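Local coordinates for protein pyrethroid hydrolase (Sphingobium faniae, PDB 5Y57) that hydrolyses pyrethroid insecticides such as cypermethrin and permethrin, cleaving the carboxylic ester into its alcohol and cyclopropanecarboxylic acid, at residues A[193-198]-A[220-225]; A[10-15]-A[172-177]. All coordinates share one frame; numbering follows the deposited sequence.

Contact 1 of 2, residues A[193-198]-A[220-225]; sequences PRLYIE and PVAVVS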
# COMPACT_ATOMS: atom_id res chain seq x y z
N PRO A 193 10.19 8.46 10.26
CA PRO A 193 10.08 7.13 10.88
C PRO A 193 9.32 6.17 9.98
O PRO A 193 8.29 6.52 9.39
CB PRO A 193 9.30 7.39 12.16
CG PRO A 193 9.47 8.83 12.44
CD PRO A 193 9.57 9.49 11.11
N ARG A 194 9.82 4.94 9.90
CA ARG A 194 9.23 3.92 9.05
C ARG A 194 8.79 2.74 9.90
O ARG A 194 9.49 2.35 10.84
CB ARG A 194 10.23 3.46 7.97
CG ARG A 194 10.60 4.58 7.00
CD ARG A 194 11.83 4.19 6.19
NE ARG A 194 12.98 3.90 7.05
CZ ARG A 194 14.03 4.70 7.20
NH1 ARG A 194 14.08 5.85 6.54
NH2 ARG A 194 15.03 4.36 8.02
N LEU A 195 7.63 2.18 9.55
CA LEU A 195 7.05 1.03 10.21
C LEU A 195 6.59 0.03 9.17
O LEU A 195 5.82 0.39 8.26
CB LEU A 195 5.88 1.44 11.09
CG LEU A 195 5.02 0.32 11.67
CD1 LEU A 195 5.81 -0.56 12.62
CD2 LEU A 195 3.82 0.97 12.38
N TYR A 196 7.06 -1.21 9.28
CA TYR A 196 6.59 -2.30 8.44
C TYR A 196 5.68 -3.19 9.27
O TYR A 196 6.09 -3.70 10.32
CB TYR A 196 7.75 -3.13 7.86
CG TYR A 196 7.35 -3.87 6.59
CD1 TYR A 196 6.72 -5.09 6.64
CD2 TYR A 196 7.60 -3.31 5.34
CE1 TYR A 196 6.36 -5.76 5.50
CE2 TYR A 196 7.24 -3.97 4.19
CZ TYR A 196 6.63 -5.19 4.27
OH TYR A 196 6.28 -5.84 3.10
N ILE A 197 4.43 -3.34 8.83
CA ILE A 197 3.47 -4.26 9.43
C ILE A 197 3.47 -5.51 8.55
O ILE A 197 2.94 -5.48 7.43
CB ILE A 197 2.06 -3.66 9.55
CG1 ILE A 197 2.09 -2.36 10.36
CG2 ILE A 197 1.09 -4.66 10.19
CD1 ILE A 197 0.67 -1.79 10.69
N GLU A 198 4.08 -6.58 9.06
CA GLU A 198 4.17 -7.85 8.35
C GLU A 198 2.84 -8.57 8.39
O GLU A 198 2.10 -8.51 9.37
CB GLU A 198 5.23 -8.77 8.98
CG GLU A 198 6.67 -8.43 8.70
CD GLU A 198 7.64 -9.28 9.55
OE1 GLU A 198 7.19 -10.09 10.39
OE2 GLU A 198 8.85 -9.12 9.36
N PRO A 220 17.01 2.17 9.66
CA PRO A 220 16.17 1.31 10.48
C PRO A 220 14.74 1.30 10.01
O PRO A 220 14.23 2.28 9.46
CB PRO A 220 16.29 1.93 11.88
CG PRO A 220 16.45 3.38 11.60
CD PRO A 220 17.19 3.49 10.28
N VAL A 221 14.09 0.16 10.20
CA VAL A 221 12.66 0.05 9.94
C VAL A 221 12.07 -0.72 11.12
O VAL A 221 12.47 -1.85 11.39
CB VAL A 221 12.35 -0.66 8.60
CG1 VAL A 221 10.86 -0.96 8.46
CG2 VAL A 221 12.81 0.20 7.44
N ALA A 222 11.14 -0.08 11.84
CA ALA A 222 10.43 -0.77 12.90
C ALA A 222 9.51 -1.84 12.32
O ALA A 222 9.10 -1.79 11.14
CB ALA A 222 9.64 0.24 13.75
N VAL A 223 9.20 -2.85 13.13
CA VAL A 223 8.40 -3.97 12.63
C VAL A 223 7.35 -4.35 13.66
O VAL A 223 7.67 -4.54 14.83
CB VAL A 223 9.27 -5.20 12.29
CG1 VAL A 223 8.44 -6.25 11.53
CG2 VAL A 223 10.47 -4.79 11.51
N VAL A 224 6.12 -4.47 13.21
CA VAL A 224 5.11 -5.23 13.92
C VAL A 224 4.66 -6.36 12.99
O VAL A 224 4.61 -6.20 11.76
CB VAL A 224 3.92 -4.36 14.38
CG1 VAL A 224 4.40 -3.08 14.98
CG2 VAL A 224 3.02 -4.05 13.24
N SER A 225 4.35 -7.50 13.57
CA SER A 225 3.93 -8.68 12.83
C SER A 225 2.48 -9.02 13.16
O SER A 225 2.05 -8.92 14.32
CB SER A 225 4.85 -9.86 13.16
OG SER A 225 6.20 -9.46 13.01
O HOH W 1 13.13 5.20 10.37
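R194 grips the carbonyl of P220 with the edge of its guanidinium: P220 O lies close to the guanidinium plane, 2.7 Å from R194 NH2, and NE adds a weak bond to the same oxygen. A bend at chi3 (-58°) turns the group back onto that carbonyl. At the far end S225 OG donates to E198 OE1 (2.9 Å) from above the carboxylate plane, while E198 OE2 forms a salt bridge with R211 and accepts a hydrogen bond from Q214, both on helix 207-216. Were E198 an alanine, S225 OG would probably lose this acceptor and R211 its counter-charge. Between these ends the backbones pair in parallel, the straightest bond running from Y196 N to A222 O (2.8 Å, 177°). On one face, I197 CG1 presses tightly on V224 CG2 (3.5 Å) and L195 CD1 meets V224 CG1 (3.7 Å). On the other, V221 CG1 packs on Y196 CB; the tyrosine side chain also touches helix 207-216, its OH bonded to A103 O. The pair forms the last beta-alpha-beta crossover of the alpha/beta-hydrolase sheet: strand 194-199 also bonds to strand 95-101, strand 222-226 forms the edge, and helix 237-248 covers L195 and I197.

Contact 2 of 2, residues A[10-15]-A[172-177]; sequences HGALNR and QTQSTV. With PMS (phenylmethanesulfonic acid), chain G.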
# COMPACT_ATOMS: atom_id res chain seq x y z
N HIS A 10 -4.72 2.24 -0.92
CA HIS A 10 -4.98 0.90 -1.41
C HIS A 10 -3.83 0.39 -2.30
O HIS A 10 -3.01 1.15 -2.81
CB HIS A 10 -6.29 0.89 -2.21
CG HIS A 10 -6.26 1.80 -3.40
ND1 HIS A 10 -5.52 1.52 -4.54
CD2 HIS A 10 -6.84 3.00 -3.62
CE1 HIS A 10 -5.67 2.50 -5.40
NE2 HIS A 10 -6.46 3.42 -4.87
N GLY A 11 -3.82 -0.92 -2.50
CA GLY A 11 -2.89 -1.56 -3.42
C GLY A 11 -3.49 -1.72 -4.82
O GLY A 11 -4.52 -1.15 -5.16
N ALA A 12 -2.81 -2.54 -5.64
CA ALA A 12 -3.22 -2.70 -7.03
C ALA A 12 -4.62 -3.31 -7.16
O ALA A 12 -5.02 -4.20 -6.40
CB ALA A 12 -2.20 -3.57 -7.76
N LEU A 13 -5.36 -2.83 -8.15
CA LEU A 13 -6.71 -3.29 -8.47
C LEU A 13 -7.74 -3.04 -7.35
O LEU A 13 -8.87 -3.51 -7.44
CB LEU A 13 -6.72 -4.77 -8.84
CG LEU A 13 -5.96 -5.12 -10.14
CD1 LEU A 13 -5.55 -6.59 -10.16
CD2 LEU A 13 -6.83 -4.81 -11.30
N ASN A 14 -7.39 -2.31 -6.30
CA ASN A 14 -8.29 -2.04 -5.18
C ASN A 14 -8.70 -0.57 -5.17
O ASN A 14 -8.19 0.25 -5.93
CB ASN A 14 -7.62 -2.41 -3.85
CG ASN A 14 -7.75 -3.87 -3.52
OD1 ASN A 14 -7.34 -4.75 -4.29
ND2 ASN A 14 -8.33 -4.16 -2.35
N ARG A 15 -9.63 -0.24 -4.27
CA ARG A 15 -10.05 1.14 -4.08
C ARG A 15 -10.03 1.48 -2.59
O ARG A 15 -10.03 0.59 -1.73
CB ARG A 15 -11.46 1.40 -4.68
CG ARG A 15 -11.58 1.17 -6.19
CD ARG A 15 -13.03 1.41 -6.70
NE ARG A 15 -13.41 2.80 -6.56
CZ ARG A 15 -14.66 3.26 -6.54
NH1 ARG A 15 -15.69 2.43 -6.67
NH2 ARG A 15 -14.89 4.56 -6.39
N GLN A 172 -11.25 -2.79 -12.36
CA GLN A 172 -11.02 -3.86 -13.32
C GLN A 172 -9.59 -3.87 -13.85
O GLN A 172 -9.02 -4.95 -14.06
CB GLN A 172 -12.00 -3.73 -14.50
CG GLN A 172 -13.42 -4.21 -14.18
CD GLN A 172 -13.55 -5.73 -14.00
OE1 GLN A 172 -13.57 -6.49 -14.98
NE2 GLN A 172 -13.70 -6.17 -12.74
N THR A 173 -8.99 -2.71 -14.11
CA THR A 173 -7.67 -2.66 -14.72
C THR A 173 -6.75 -1.67 -14.00
O THR A 173 -7.17 -0.57 -13.65
CB THR A 173 -7.76 -2.30 -16.21
OG1 THR A 173 -8.42 -1.03 -16.35
CG2 THR A 173 -8.55 -3.36 -16.98
N GLN A 174 -5.51 -2.07 -13.82
CA GLN A 174 -4.50 -1.35 -13.05
C GLN A 174 -3.43 -0.79 -13.98
O GLN A 174 -3.01 -1.47 -14.92
CB GLN A 174 -3.85 -2.28 -12.04
CG GLN A 174 -2.56 -1.73 -11.41
CD GLN A 174 -2.84 -0.70 -10.33
OE1 GLN A 174 -3.80 -0.83 -9.57
NE2 GLN A 174 -2.01 0.34 -10.27
N SER A 175 -3.00 0.44 -13.72
CA SER A 175 -1.88 1.03 -14.45
C SER A 175 -0.56 0.40 -14.04
O SER A 175 -0.33 0.13 -12.86
CB SER A 175 -1.82 2.54 -14.21
OG SER A 175 -0.53 3.03 -14.58
N THR A 176 0.32 0.18 -15.01
CA THR A 176 1.63 -0.39 -14.69
C THR A 176 2.62 0.65 -14.21
O THR A 176 3.75 0.29 -13.86
CB THR A 176 2.21 -1.14 -15.91
OG1 THR A 176 2.32 -0.24 -17.01
CG2 THR A 176 1.30 -2.31 -16.28
N VAL A 177 2.20 1.92 -14.15
CA VAL A 177 3.08 3.02 -13.76
C VAL A 177 3.75 2.80 -12.40
O VAL A 177 4.98 2.92 -12.32
CB VAL A 177 2.31 4.36 -13.83
CG1 VAL A 177 3.13 5.53 -13.24
CG2 VAL A 177 1.88 4.67 -15.24
C PMS G . 0.66 -6.61 -4.77
S PMS G . -0.67 -5.71 -4.28
C1 PMS G . 0.73 -7.09 -6.20
C2 PMS G . -0.41 -7.22 -6.98
C3 PMS G . -0.31 -7.66 -8.30
C4 PMS G . 0.94 -7.97 -8.82
C5 PMS G . 2.08 -7.82 -8.04
C6 PMS G . 1.98 -7.40 -6.72
O2S PMS G . -0.74 -4.38 -4.79
O1S PMS G . -1.94 -6.37 -4.38
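The loop that follows strand 3-9, which in alpha/beta hydrolases commonly supplies part of the oxyanion hole, meets the 172-177 segment through L13 and Q174. The backbone N of L13 donates to Q174 OE1 at 2.9 Å, a nearly straight bond (165°) that reaches the amide oxygen tilted 21° from its plane. The glutamine extends CG anti to its own backbone N (chi1 166°) and then bends at chi2, which brings the amide up to the A12-L13 backbone, with OE1 3.2 Å from A12 CA. Its other end is fixed too: NE2 donates to S175 O, in the carbonyl plane and on a lone pair, and also bonds to Y57 OH, so the buried amide has little freedom to rotate. L13 CD2 rests against the backbone carbonyl Q172 O (3.5 Å) and packs on Q174 CB (4.0 Å).

The loop contains a type II beta turn from G11 to N14. G11 O accepts from N14 N and from H10 ND1 (2.9 Å), which approach from opposite faces of the carbonyl plane. With the turn held in this way, A12 N points at the bound phenylmethanesulfonic acid and donates to its O2S at 2.9 Å in a nearly straight bond. L79 N, in the putative nucleophile elbow, also bonds to the ligand, consistent with two backbone amides forming the oxyanion hole. Past Q174, S175 OG accepts from V177 N, a capping bond at the turn leading into helix 177-180.

Overall arrangement
The two contacts lie on opposite sides of the chain's centre, about 24 Å apart between centres, and share no strand or helix. Contact 1 joins two neighbouring strands at the edge of the main parallel sheet: strand 194-199 is buried, its partner more exposed, and repeated backbone bonds and aliphatic packing are bracketed by polar side chains. Contact 2, smaller and also partly buried (A12 and Q174 inside, Q172 exposed), brings together a loop and a short, weakly bonded strand of the separate antiparallel sheet, 157 residues apart in sequence; a single glutamine amide carries its polar link. Their relation to catalysis also differs: 10-15 touches the ligand directly, whereas Y196 in contact 1 is about 7 Å from the probable charge-relay residue D202, side chain to side chain.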